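Local coordinates for immunoreactive 84kD antigen PG93 (Porphyromonas gingivalis, PDB 5M11), which probably serves as an essential cell-surface component of the type-IX secretion system, a metal-binding protein built largely of beta-propeller blades, at residues Lys24-Val35 with Ser64-Glu72; Tyr41-Lys52 with Ala303-Pro311. All coordinates share one frame; numbering follows the deposited sequence.

Contacts 1 and 2 both involve the same four-stranded antiparallel blade, their centres about 13 Å apart. In contact 1 its strands 22-27 and 32-36 pack on strand 65-71 of the following blade; in contact 2 strand 39-42 and the turn after it meet residues 303-311, which leave the blade that ends with strand 302-303. Neighbouring strands 32-36 and 39-42 join the two contacts through probable hydrogen bonds, Val32 N to Val43 O (2.7 Å) and Ala34 N to Tyr41 O (2.8 Å). Lys45 of contact 2 also forms a salt bridge with Glu27 of contact 1. The side chain of Val65 in contact 1 is about 12 Å from a bound calcium ion, whereas contact 2 lies away from the annotated metal sites.

Contact 1: Lys24-Val35 with Ser64-Glu72; sequences KAVETPKKVFAV and SVSSIAYSE
Ile68 stands over the hairpin of residues 24-35 and sends its delta branch between the valines of its two strands. With chi1 at 44°, CG1 sits between the backbone N and the carbonyl carbon of Ile68, and from there it meets Val26 CG2 at 3.6 Å. Its terminal CD1 runs on past Val35, the two side chains pointing in opposite directions, and touches Val35 CG2 at 3.8 Å; Phe33 contributes its CB on the same methyl. Val35 uses that same CG2 branch against Val65 CG1 (3.6 Å), so one methyl bridges two residues of strand 65-71. The other branch of Val26 belongs to Tyr70: CG1 reaches CB of the tyrosine at 3.7 Å, the side chains crossing at about a right angle. Tyr70 then lays its ring along the turn of the hairpin. Thr28 OG1 rests over one ring face, 3.8 Å from Tyr70 CD1, while Pro29 CD approaches the phenol end obliquely. At the far end, Lys24 bends at chi2 and its NZ donates to Ser66 O over 3.0 Å, standing 41° above the carbonyl plane. Ser66 belongs with Ser67 to a classic beta bulge opposite Tyr80. Strands 24-27 and 65-71 run almost parallel, 6° apart, yet they meet through side chains: two separate sheets packed face to face, the stacking of adjacent blades in a beta-propeller.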
ATOM      1  N   LYS A  24       3.961   7.104  16.623  1.00 57.75           N
ATOM      2  CA  LYS A  24       3.192   8.091  17.400  1.00 54.11           C
ATOM      3  C   LYS A  24       2.233   7.411  18.380  1.00 61.03           C
ATOM      4  O   LYS A  24       1.822   6.270  18.141  1.00 65.74           O
ATOM      5  CB  LYS A  24       2.403   9.025  16.466  1.00 53.19           C
ATOM      6  CG  LYS A  24       3.133  10.330  16.166  1.00 60.23           C
ATOM      7  CD  LYS A  24       3.463  10.469  14.703  1.00 65.54           C
ATOM      8  CE  LYS A  24       4.331  11.662  14.432  1.00 71.61           C
ATOM      9  NZ  LYS A  24       4.899  11.581  13.059  1.00 85.21           N
ATOM     10  N   ALA A  25       1.881   8.121  19.478  1.00 53.31           N
ATOM     11  CA  ALA A  25       1.021   7.659  20.570  1.00 53.29           C
ATOM     12  C   ALA A  25       0.301   8.832  21.218  1.00 55.94           C
ATOM     13  O   ALA A  25       0.915   9.880  21.445  1.00 53.18           O
ATOM     14  CB  ALA A  25       1.853   6.933  21.608  1.00 55.43           C
ATOM     15  N   VAL A  26      -1.007   8.672  21.487  1.00 53.48           N
ATOM     16  CA  VAL A  26      -1.891   9.685  22.086  1.00 51.17           C
ATOM     17  C   VAL A  26      -2.759   9.015  23.164  1.00 60.60           C
ATOM     18  O   VAL A  26      -3.386   7.981  22.878  1.00 62.97           O
ATOM     19  CB  VAL A  26      -2.787  10.377  20.998  1.00 51.78           C
ATOM     20  CG1 VAL A  26      -3.918  11.204  21.611  1.00 50.38           C
ATOM     21  CG2 VAL A  26      -1.976  11.221  20.032  1.00 48.44           C
ATOM     22  N   GLU A  27      -2.845   9.626  24.370  1.00 58.55           N
ATOM     23  CA  GLU A  27      -3.721   9.129  25.436  1.00 62.52           C
ATOM     24  C   GLU A  27      -5.121   9.754  25.329  1.00 69.68           C
ATOM     25  O   GLU A  27      -5.241  10.969  25.205  1.00 67.23           O
ATOM     26  CB  GLU A  27      -3.141   9.395  26.839  1.00 64.22           C
ATOM     27  CG  GLU A  27      -3.881   8.619  27.925  1.00 78.06           C
ATOM     28  CD  GLU A  27      -3.730   9.106  29.349  1.00 93.74           C
ATOM     29  OE1 GLU A  27      -2.645   9.634  29.684  1.00 82.93           O
ATOM     30  OE2 GLU A  27      -4.676   8.912  30.147  1.00 84.12           O
ATOM     31  N   THR A  28      -6.167   8.902  25.406  1.00 71.68           N
ATOM     32  CA  THR A  28      -7.615   9.204  25.382  1.00 72.66           C
ATOM     33  C   THR A  28      -8.162   8.754  26.748  1.00 79.25           C
ATOM     34  O   THR A  28      -7.588   7.804  27.283  1.00 82.02           O
ATOM     35  CB  THR A  28      -8.236   8.465  24.158  1.00 84.63           C
ATOM     36  OG1 THR A  28      -7.946   9.216  22.976  1.00 83.65           O
ATOM     37  CG2 THR A  28      -9.750   8.168  24.282  1.00 85.54           C
ATOM     38  N   PRO A  29      -9.234   9.362  27.342  1.00 75.50           N
ATOM     39  CA  PRO A  29      -9.730   8.883  28.657  1.00 78.38           C
ATOM     40  C   PRO A  29      -9.951   7.372  28.744  1.00 84.86           C
ATOM     41  O   PRO A  29      -9.633   6.807  29.781  1.00 86.60           O
ATOM     42  CB  PRO A  29     -11.050   9.631  28.843  1.00 80.46           C
ATOM     43  CG  PRO A  29     -10.876  10.878  28.058  1.00 80.97           C
ATOM     44  CD  PRO A  29     -10.033  10.509  26.869  1.00 74.54           C
ATOM     45  N   LYS A  30     -10.410   6.715  27.660  1.00 82.53           N
ATOM     46  CA  LYS A  30     -10.639   5.265  27.677  1.00 87.64           C
ATOM     47  C   LYS A  30      -9.851   4.488  26.565  1.00 92.17           C
ATOM     48  O   LYS A  30      -9.966   3.261  26.497  1.00 96.58           O
ATOM     49  CB  LYS A  30     -12.161   4.952  27.575  1.00 93.35           C
ATOM     50  CG  LYS A  30     -13.019   5.427  28.764  1.00104.32           C
ATOM     51  CD  LYS A  30     -13.187   4.356  29.846  1.00121.04           C
ATOM     52  CE  LYS A  30     -13.162   4.929  31.249  1.00128.17           C
ATOM     53  NZ  LYS A  30     -13.694   3.968  32.254  1.00135.47           N
ATOM     54  N   LYS A  31      -9.051   5.176  25.724  1.00 84.11           N
ATOM     55  CA  LYS A  31      -8.309   4.521  24.629  1.00 83.62           C
ATOM     56  C   LYS A  31      -6.892   5.076  24.456  1.00 81.38           C
ATOM     57  O   LYS A  31      -6.546   6.091  25.056  1.00 78.40           O
ATOM     58  CB  LYS A  31      -9.071   4.684  23.296  1.00 86.85           C
ATOM     59  CG  LYS A  31     -10.295   3.779  23.123  1.00107.83           C
ATOM     60  CD  LYS A  31     -11.237   4.264  22.005  1.00110.72           C
ATOM     61  CE  LYS A  31     -12.428   5.025  22.540  1.00113.39           C
ATOM     62  NZ  LYS A  31     -13.616   4.888  21.654  1.00118.48           N
ATOM     63  N   VAL A  32      -6.069   4.398  23.648  1.00 76.37           N
ATOM     64  CA  VAL A  32      -4.708   4.832  23.342  1.00 73.13           C
ATOM     65  C   VAL A  32      -4.590   4.824  21.831  1.00 74.96           C
ATOM     66  O   VAL A  32      -4.527   3.753  21.219  1.00 78.37           O
ATOM     67  CB  VAL A  32      -3.571   4.009  24.030  1.00 79.27           C
ATOM     68  CG1 VAL A  32      -2.195   4.591  23.708  1.00 75.53           C
ATOM     69  CG2 VAL A  32      -3.764   3.923  25.540  1.00 81.06           C
ATOM     70  N   PHE A  33      -4.616   6.002  21.221  1.00 65.81           N
ATOM     71  CA  PHE A  33      -4.501   6.072  19.769  1.00 63.95           C
ATOM     72  C   PHE A  33      -3.034   6.066  19.394  1.00 69.49           C
ATOM     73  O   PHE A  33      -2.221   6.673  20.096  1.00 67.49           O
ATOM     74  CB  PHE A  33      -5.235   7.296  19.197  1.00 61.05           C
ATOM     75  CG  PHE A  33      -6.724   7.072  19.069  1.00 62.48           C
ATOM     76  CD1 PHE A  33      -7.250   6.369  17.988  1.00 65.71           C
ATOM     77  CD2 PHE A  33      -7.602   7.563  20.026  1.00 63.15           C
ATOM     78  CE1 PHE A  33      -8.624   6.171  17.863  1.00 67.53           C
ATOM     79  CE2 PHE A  33      -8.979   7.357  19.904  1.00 67.55           C
ATOM     80  CZ  PHE A  33      -9.480   6.664  18.821  1.00 66.88           C
ATOM     81  N   ALA A  34      -2.681   5.328  18.338  1.00 68.49           N
ATOM     82  CA  ALA A  34      -1.291   5.220  17.905  1.00 68.77           C
ATOM     83  C   ALA A  34      -1.205   5.065  16.415  1.00 74.54           C
ATOM     84  O   ALA A  34      -2.150   4.594  15.790  1.00 76.62           O
ATOM     85  CB  ALA A  34      -0.603   4.056  18.594  1.00 72.93           C
ATOM     86  N   VAL A  35      -0.075   5.479  15.842  1.00 70.18           N
ATOM     87  CA  VAL A  35       0.157   5.434  14.398  1.00 70.56           C
ATOM     88  C   VAL A  35       1.414   4.614  14.131  1.00 77.50           C
ATOM     89  O   VAL A  35       2.464   4.875  14.731  1.00 76.08           O
ATOM     90  CB  VAL A  35       0.251   6.858  13.773  1.00 70.07           C
ATOM     91  CG1 VAL A  35       0.575   6.804  12.279  1.00 70.53           C
ATOM     92  CG2 VAL A  35      -1.015   7.667  14.037  1.00 67.40           C
ATOM     93  N   SER A  64      -2.436   8.163   4.450  1.00 68.76           N
ATOM     94  CA  SER A  64      -1.279   8.063   5.370  1.00 67.34           C
ATOM     95  C   SER A  64      -1.290   9.088   6.487  1.00 68.59           C
ATOM     96  O   SER A  64      -1.129  10.288   6.243  1.00 67.35           O
ATOM     97  CB  SER A  64       0.051   8.147   4.624  1.00 69.90           C
ATOM     98  OG  SER A  64       0.084   7.292   3.499  1.00 78.16           O
ATOM     99  N   VAL A  65      -1.437   8.606   7.725  1.00 63.63           N
ATOM    100  CA  VAL A  65      -1.489   9.476   8.898  1.00 59.74           C
ATOM    101  C   VAL A  65      -0.049   9.940   9.229  1.00 64.70           C
ATOM    102  O   VAL A  65       0.858   9.118   9.328  1.00 67.34           O
ATOM    103  CB  VAL A  65      -2.207   8.789  10.085  1.00 62.88           C
ATOM    104  CG1 VAL A  65      -2.271   9.705  11.292  1.00 59.79           C
ATOM    105  CG2 VAL A  65      -3.608   8.342   9.685  1.00 63.59           C
ATOM    106  N   SER A  66       0.142  11.272   9.328  1.00 58.21           N
ATOM    107  CA  SER A  66       1.398  11.972   9.586  1.00 55.94           C
ATOM    108  C   SER A  66       1.522  12.420  11.052  1.00 58.21           C
ATOM    109  O   SER A  66       2.622  12.762  11.479  1.00 59.66           O
ATOM    110  CB  SER A  66       1.502  13.181   8.656  1.00 58.12           C
ATOM    111  OG  SER A  66       2.663  13.977   8.835  1.00 66.49           O
ATOM    112  N   SER A  67       0.418  12.443  11.812  1.00 52.74           N
ATOM    113  CA  SER A  67       0.363  12.853  13.230  1.00 50.90           C
ATOM    114  C   SER A  67      -1.083  12.880  13.750  1.00 54.37           C
ATOM    115  O   SER A  67      -2.028  12.998  12.967  1.00 53.41           O
ATOM    116  CB  SER A  67       0.982  14.236  13.420  1.00 52.36           C
ATOM    117  OG  SER A  67       0.911  14.634  14.773  1.00 60.79           O
ATOM    118  N   ILE A  68      -1.242  12.837  15.082  1.00 50.89           N
ATOM    119  CA  ILE A  68      -2.542  12.886  15.758  1.00 50.51           C
ATOM    120  C   ILE A  68      -2.463  13.645  17.089  1.00 52.76           C
ATOM    121  O   ILE A  68      -1.381  13.776  17.669  1.00 52.14           O
ATOM    122  CB  ILE A  68      -3.111  11.460  15.995  1.00 56.49           C
ATOM    123  CG1 ILE A  68      -2.026  10.474  16.510  1.00 58.46           C
ATOM    124  CG2 ILE A  68      -3.840  10.941  14.753  1.00 58.31           C
ATOM    125  CD1 ILE A  68      -2.583   9.128  17.118  1.00 74.89           C
ATOM    126  N   ALA A  69      -3.615  14.120  17.584  1.00 48.74           N
ATOM    127  CA  ALA A  69      -3.728  14.757  18.905  1.00 48.09           C
ATOM    128  C   ALA A  69      -5.194  14.765  19.367  1.00 52.68           C
ATOM    129  O   ALA A  69      -6.097  14.741  18.526  1.00 54.29           O
ATOM    130  CB  ALA A  69      -3.141  16.155  18.903  1.00 46.35           C
ATOM    131  N   TYR A  70      -5.428  14.755  20.697  1.00 47.03           N
ATOM    132  CA  TYR A  70      -6.761  14.676  21.289  1.00 47.09           C
ATOM    133  C   TYR A  70      -7.169  15.971  21.978  1.00 51.25           C
ATOM    134  O   TYR A  70      -6.377  16.593  22.677  1.00 49.89           O
ATOM    135  CB  TYR A  70      -6.797  13.502  22.290  1.00 49.97           C
ATOM    136  CG  TYR A  70      -8.086  13.309  23.066  1.00 54.17           C
ATOM    137  CD1 TYR A  70      -9.205  12.720  22.469  1.00 58.14           C
ATOM    138  CD2 TYR A  70      -8.158  13.615  24.421  1.00 55.58           C
ATOM    139  CE1 TYR A  70     -10.387  12.521  23.186  1.00 61.03           C
ATOM    140  CE2 TYR A  70      -9.333  13.429  25.145  1.00 59.56           C
ATOM    141  CZ  TYR A  70     -10.452  12.886  24.523  1.00 70.86           C
ATOM    142  OH  TYR A  70     -11.600  12.672  25.263  1.00 73.24           O
ATOM    143  N   SER A  71      -8.414  16.367  21.787  1.00 50.55           N
ATOM    144  CA  SER A  71      -8.979  17.513  22.464  1.00 51.67           C
ATOM    145  C   SER A  71      -9.806  16.997  23.643  1.00 63.59           C
ATOM    146  O   SER A  71     -10.952  16.552  23.464  1.00 64.56           O
ATOM    147  CB  SER A  71      -9.818  18.366  21.522  1.00 53.96           C
ATOM    148  OG  SER A  71     -10.455  19.381  22.279  1.00 63.94           O
ATOM    149  N   GLU A  72      -9.188  17.021  24.852  1.00 63.26           N
ATOM    150  CA  GLU A  72      -9.770  16.608  26.138  1.00 66.16           C
ATOM    151  C   GLU A  72     -11.134  17.300  26.323  1.00 71.58           C
ATOM    152  O   GLU A  72     -12.107  16.655  26.724  1.00 75.89           O
ATOM    153  CB  GLU A  72      -8.785  16.947  27.276  1.00 67.16           C
ATOM    154  CG  GLU A  72      -9.242  16.636  28.694  1.00 84.14           C
ATOM    155  CD  GLU A  72      -8.221  16.944  29.780  1.00117.25           C
ATOM    156  OE1 GLU A  72      -7.006  16.744  29.536  1.00114.86           O
ATOM    157  OE2 GLU A  72      -8.638  17.355  30.890  1.00113.31           O
TER

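Contact 2: Tyr41-Lys52 with Ala303-Pro311; sequences YSVGKEAPHEAK and AMPVAFDGP
The loop that leaves the blade ending with strand 302-303 and leads to strand 318-322 passes over a neighbouring propeller blade here; the loop's Phe308 packs against residues 41-52 at one end, and His49 of that segment meets Pro305 at the other. The Phe308 ring enters with its CZ corner first. That atom lies 3.4 Å from Ala51 CB, which approaches obliquely, and 3.6 Å from Ser42 O, which lies at the ring edge near its plane. Lys52 N is also at this edge, so the phenyl abuts the place where Ser42 and Lys52 pair through their backbones. Tyr41 comes up beside it: Tyr41 CD1 is 4.1 Å from Phe308 CE2, the ring centroids are 5.7 Å apart and the planes are inclined by 59°, an oblique aromatic pair. A chi1 of 67° turns the Tyr41 ring to this position, while its hydroxyl is hydrogen-bonded to Thr22. At the other end the His49 imidazole slides past the Pro305 ring in the opposite direction, with CE1 of His49 3.5 Å from CB of Pro305. The Pro305 carbonyl oxygen lies at the imidazole edge, near its plane, 2.8 Å from His49 NE2. Val43 CG1 lies over one face of the same imidazole. Apolar packing around Phe308 and the Pro305 ring thus makes up much of the contact.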
ATOM      1  N   TYR A  41      -4.567   3.506  14.669  1.00 76.02           N
ATOM      2  CA  TYR A  41      -5.210   2.424  15.415  1.00 79.50           C
ATOM      3  C   TYR A  41      -5.437   2.802  16.880  1.00 82.97           C
ATOM      4  O   TYR A  41      -4.750   3.664  17.422  1.00 79.90           O
ATOM      5  CB  TYR A  41      -4.442   1.091  15.287  1.00 84.45           C
ATOM      6  CG  TYR A  41      -3.073   1.038  15.937  1.00 84.79           C
ATOM      7  CD1 TYR A  41      -2.927   0.658  17.271  1.00 87.92           C
ATOM      8  CD2 TYR A  41      -1.915   1.245  15.189  1.00 83.82           C
ATOM      9  CE1 TYR A  41      -1.672   0.563  17.864  1.00 87.48           C
ATOM     10  CE2 TYR A  41      -0.651   1.143  15.769  1.00 84.45           C
ATOM     11  CZ  TYR A  41      -0.536   0.787  17.104  1.00 92.18           C
ATOM     12  OH  TYR A  41       0.693   0.654  17.696  1.00 92.57           O
ATOM     13  N   SER A  42      -6.426   2.160  17.490  1.00 83.37           N
ATOM     14  CA  SER A  42      -6.871   2.309  18.866  1.00 85.25           C
ATOM     15  C   SER A  42      -6.376   1.115  19.703  1.00 97.18           C
ATOM     16  O   SER A  42      -6.065   0.073  19.121  1.00100.43           O
ATOM     17  CB  SER A  42      -8.398   2.372  18.886  1.00 91.24           C
ATOM     18  OG  SER A  42      -8.930   2.514  20.194  1.00104.31           O
ATOM     19  N   VAL A  43      -6.285   1.275  21.056  1.00 95.69           N
ATOM     20  CA  VAL A  43      -5.910   0.249  22.057  1.00100.33           C
ATOM     21  C   VAL A  43      -6.628   0.584  23.376  1.00107.11           C
ATOM     22  O   VAL A  43      -6.519   1.710  23.860  1.00103.01           O
ATOM     23  CB  VAL A  43      -4.376   0.050  22.310  1.00103.86           C
ATOM     24  CG1 VAL A  43      -4.122  -1.141  23.233  1.00108.11           C
ATOM     25  CG2 VAL A  43      -3.573  -0.108  21.020  1.00103.38           C
ATOM     26  N   GLY A  44      -7.316  -0.393  23.959  1.00110.65           N
ATOM     27  CA  GLY A  44      -8.015  -0.198  25.227  1.00112.96           C
ATOM     28  C   GLY A  44      -7.069  -0.076  26.405  1.00118.14           C
ATOM     29  O   GLY A  44      -6.000  -0.693  26.397  1.00118.16           O
ATOM     30  N   LYS A  45      -7.449   0.725  27.424  1.00115.26           N
ATOM     31  CA  LYS A  45      -6.619   0.944  28.621  1.00115.50           C
ATOM     32  C   LYS A  45      -6.937  -0.093  29.743  1.00129.95           C
ATOM     33  O   LYS A  45      -6.502  -1.245  29.624  1.00133.56           O
ATOM     34  CB  LYS A  45      -6.764   2.386  29.128  1.00112.00           C
ATOM     35  CG  LYS A  45      -5.991   3.394  28.291  1.00104.73           C
ATOM     36  CD  LYS A  45      -6.491   4.817  28.476  1.00102.71           C
ATOM     37  CE  LYS A  45      -5.833   5.543  29.619  1.00109.27           C
ATOM     38  NZ  LYS A  45      -6.758   6.532  30.225  1.00118.48           N
ATOM     39  N   GLU A  46      -7.685   0.314  30.810  1.00130.05           N
ATOM     40  CA  GLU A  46      -8.090  -0.500  31.977  1.00136.54           C
ATOM     41  C   GLU A  46      -8.596  -1.916  31.575  1.00147.74           C
ATOM     42  O   GLU A  46      -8.189  -2.920  32.178  1.00151.17           O
ATOM     43  CB  GLU A  46      -9.186   0.246  32.780  1.00138.44           C
ATOM     44  CG  GLU A  46      -9.486  -0.323  34.164  1.00150.74           C
ATOM     45  CD  GLU A  46      -8.687   0.267  35.310  1.00154.88           C
ATOM     46  OE1 GLU A  46      -8.735   1.508  35.481  1.00134.05           O
ATOM     47  OE2 GLU A  46      -8.051  -0.509  36.062  1.00133.86           O
ATOM     48  N   ALA A  47      -9.470  -1.971  30.552  1.00145.28           N
ATOM     49  CA  ALA A  47     -10.041  -3.209  30.032  1.00150.59           C
ATOM     50  C   ALA A  47      -9.019  -3.960  29.141  1.00153.44           C
ATOM     51  O   ALA A  47      -8.183  -3.305  28.498  1.00147.74           O
ATOM     52  CB  ALA A  47     -11.309  -2.903  29.249  1.00151.46           C
ATOM     53  N   PRO A  48      -9.069  -5.325  29.089  1.00151.60           N
ATOM     54  CA  PRO A  48      -8.114  -6.066  28.240  1.00150.74           C
ATOM     55  C   PRO A  48      -8.381  -5.858  26.743  1.00153.44           C
ATOM     56  O   PRO A  48      -9.166  -6.597  26.119  1.00153.17           O
ATOM     57  CB  PRO A  48      -8.318  -7.521  28.661  1.00151.62           C
ATOM     58  CG  PRO A  48      -9.708  -7.573  29.159  1.00155.52           C
ATOM     59  CD  PRO A  48      -9.987  -6.246  29.792  1.00152.04           C
ATOM     60  N   HIS A  49      -7.715  -4.815  26.179  1.00144.26           N
ATOM     61  CA  HIS A  49      -7.761  -4.383  24.780  1.00139.42           C
ATOM     62  C   HIS A  49      -9.148  -3.872  24.365  1.00141.39           C
ATOM     63  O   HIS A  49      -9.631  -2.899  24.945  1.00137.10           O
ATOM     64  CB  HIS A  49      -7.279  -5.486  23.813  1.00143.14           C
ATOM     65  CG  HIS A  49      -5.885  -5.296  23.307  1.00143.59           C
ATOM     66  ND1 HIS A  49      -4.789  -5.537  24.115  1.00145.97           N
ATOM     67  CD2 HIS A  49      -5.454  -4.942  22.074  1.00142.06           C
ATOM     68  CE1 HIS A  49      -3.733  -5.300  23.360  1.00142.57           C
ATOM     69  NE2 HIS A  49      -4.080  -4.939  22.123  1.00140.59           N
ATOM     70  N   GLU A  50      -9.779  -4.555  23.372  1.00141.18           N
ATOM     71  CA  GLU A  50     -11.017  -4.237  22.642  1.00140.50           C
ATOM     72  C   GLU A  50     -10.658  -3.074  21.701  1.00138.70           C
ATOM     73  O   GLU A  50     -11.441  -2.145  21.484  1.00136.70           O
ATOM     74  CB  GLU A  50     -12.234  -3.953  23.557  1.00143.36           C
ATOM     75  CG  GLU A  50     -13.567  -4.358  22.944  1.00154.36           C
ATOM     76  CD  GLU A  50     -14.346  -3.249  22.261  1.00166.33           C
ATOM     77  OE1 GLU A  50     -15.089  -2.527  22.965  1.00161.50           O
ATOM     78  OE2 GLU A  50     -14.233  -3.114  21.021  1.00158.88           O
ATOM     79  N   ALA A  51      -9.423  -3.151  21.152  1.00132.29           N
ATOM     80  CA  ALA A  51      -8.764  -2.203  20.247  1.00125.83           C
ATOM     81  C   ALA A  51      -9.440  -2.144  18.848  1.00126.54           C
ATOM     82  O   ALA A  51     -10.350  -2.946  18.558  1.00130.64           O
ATOM     83  CB  ALA A  51      -7.306  -2.604  20.108  1.00126.45           C
ATOM     84  N   LYS A  52      -8.997  -1.197  17.980  1.00114.26           N
ATOM     85  CA  LYS A  52      -9.596  -1.035  16.648  1.00111.39           C
ATOM     86  C   LYS A  52      -8.601  -0.440  15.652  1.00108.17           C
ATOM     87  O   LYS A  52      -7.890   0.497  15.994  1.00104.48           O
ATOM     88  CB  LYS A  52     -10.840  -0.118  16.774  1.00111.14           C
ATOM     89  CG  LYS A  52     -11.702   0.066  15.521  1.00116.12           C
ATOM     90  CD  LYS A  52     -12.800   1.116  15.753  1.00111.40           C
ATOM     91  CE  LYS A  52     -13.690   1.327  14.557  1.00108.90           C
ATOM     92  NZ  LYS A  52     -12.959   1.934  13.419  1.00111.53           N
ATOM     93  N   ALA A 303       5.461  -2.905  28.663  1.00108.54           N
ATOM     94  CA  ALA A 303       5.027  -3.089  27.273  1.00108.35           C
ATOM     95  C   ALA A 303       3.493  -3.146  27.083  1.00113.77           C
ATOM     96  O   ALA A 303       2.765  -3.654  27.940  1.00115.02           O
ATOM     97  CB  ALA A 303       5.650  -4.351  26.706  1.00113.60           C
ATOM     98  N   MET A 304       3.027  -2.591  25.951  1.00109.99           N
ATOM     99  CA  MET A 304       1.627  -2.577  25.525  1.00111.72           C
ATOM    100  C   MET A 304       1.440  -3.668  24.479  1.00119.96           C
ATOM    101  O   MET A 304       2.314  -3.818  23.619  1.00119.17           O
ATOM    102  CB  MET A 304       1.225  -1.210  24.950  1.00109.35           C
ATOM    103  CG  MET A 304       0.877  -0.172  25.979  1.00111.24           C
ATOM    104  SD  MET A 304      -0.869  -0.253  26.421  1.00118.51           S
ATOM    105  CE  MET A 304      -0.724  -0.705  28.185  1.00118.63           C
ATOM    106  N   PRO A 305       0.328  -4.440  24.506  1.00120.36           N
ATOM    107  CA  PRO A 305       0.194  -5.549  23.549  1.00124.45           C
ATOM    108  C   PRO A 305      -0.462  -5.166  22.213  1.00126.84           C
ATOM    109  O   PRO A 305      -1.339  -4.300  22.151  1.00123.46           O
ATOM    110  CB  PRO A 305      -0.653  -6.568  24.312  1.00131.81           C
ATOM    111  CG  PRO A 305      -1.084  -5.871  25.618  1.00134.33           C
ATOM    112  CD  PRO A 305      -0.795  -4.430  25.463  1.00123.06           C
ATOM    113  N   VAL A 306      -0.003  -5.808  21.129  1.00125.07           N
ATOM    114  CA  VAL A 306      -0.529  -5.590  19.783  1.00122.91           C
ATOM    115  C   VAL A 306      -0.982  -6.965  19.285  1.00133.61           C
ATOM    116  O   VAL A 306      -0.167  -7.781  18.847  1.00136.36           O
ATOM    117  CB  VAL A 306       0.488  -4.859  18.850  1.00122.17           C
ATOM    118  CG1 VAL A 306       0.084  -4.943  17.380  1.00122.29           C
ATOM    119  CG2 VAL A 306       0.676  -3.398  19.266  1.00115.40           C
ATOM    120  N   ALA A 307      -2.283  -7.247  19.450  1.00132.61           N
ATOM    121  CA  ALA A 307      -2.898  -8.510  19.045  1.00139.04           C
ATOM    122  C   ALA A 307      -3.115  -8.542  17.526  1.00143.52           C
ATOM    123  O   ALA A 307      -3.281  -9.626  16.950  1.00143.30           O
ATOM    124  CB  ALA A 307      -4.214  -8.701  19.776  1.00141.76           C
ATOM    125  N   PHE A 308      -3.080  -7.350  16.877  1.00134.35           N
ATOM    126  CA  PHE A 308      -3.260  -7.192  15.433  1.00132.96           C
ATOM    127  C   PHE A 308      -2.184  -7.902  14.644  1.00140.29           C
ATOM    128  O   PHE A 308      -0.991  -7.643  14.842  1.00138.67           O
ATOM    129  CB  PHE A 308      -3.259  -5.719  15.010  1.00127.27           C
ATOM    130  CG  PHE A 308      -4.153  -4.784  15.781  1.00124.18           C
ATOM    131  CD1 PHE A 308      -5.485  -4.615  15.419  1.00127.04           C
ATOM    132  CD2 PHE A 308      -3.646  -4.009  16.820  1.00121.11           C
ATOM    133  CE1 PHE A 308      -6.301  -3.710  16.103  1.00124.48           C
ATOM    134  CE2 PHE A 308      -4.463  -3.111  17.507  1.00120.65           C
ATOM    135  CZ  PHE A 308      -5.779  -2.957  17.133  1.00119.44           C
ATOM    136  N   ASP A 309      -2.611  -8.770  13.726  1.00 87.67           N
ATOM    137  CA  ASP A 309      -1.708  -9.469  12.816  1.00 85.33           C
ATOM    138  C   ASP A 309      -2.011  -9.049  11.385  1.00 84.03           C
ATOM    139  O   ASP A 309      -3.155  -9.137  10.950  1.00 83.09           O
ATOM    140  CB  ASP A 309      -1.776 -10.994  12.972  1.00 87.17           C
ATOM    141  CG  ASP A 309      -0.873 -11.736  12.001  1.00 92.57           C
ATOM    142  OD1 ASP A 309       0.369 -11.708  12.195  1.00 90.57           O
ATOM    143  OD2 ASP A 309      -1.403 -12.308  11.030  1.00 98.15           O
ATOM    144  N   GLY A 310      -0.976  -8.560  10.701  1.00 77.95           N
ATOM    145  CA  GLY A 310      -1.014  -8.077   9.324  1.00 74.87           C
ATOM    146  C   GLY A 310       0.280  -8.356   8.579  1.00 73.80           C
ATOM    147  O   GLY A 310       1.124  -9.104   9.085  1.00 73.57           O
ATOM    148  N   PRO A 311       0.488  -7.792   7.367  1.00 66.55           N
ATOM    149  CA  PRO A 311       1.762  -8.033   6.663  1.00 65.19           C
ATOM    150  C   PRO A 311       2.958  -7.408   7.395  1.00 70.47           C
ATOM    151  O   PRO A 311       2.764  -6.523   8.224  1.00 72.70           O
ATOM    152  CB  PRO A 311       1.542  -7.388   5.287  1.00 65.22           C
ATOM    153  CG  PRO A 311       0.478  -6.431   5.467  1.00 70.39           C
ATOM    154  CD  PRO A 311      -0.389  -6.887   6.601  1.00 67.06           C
TER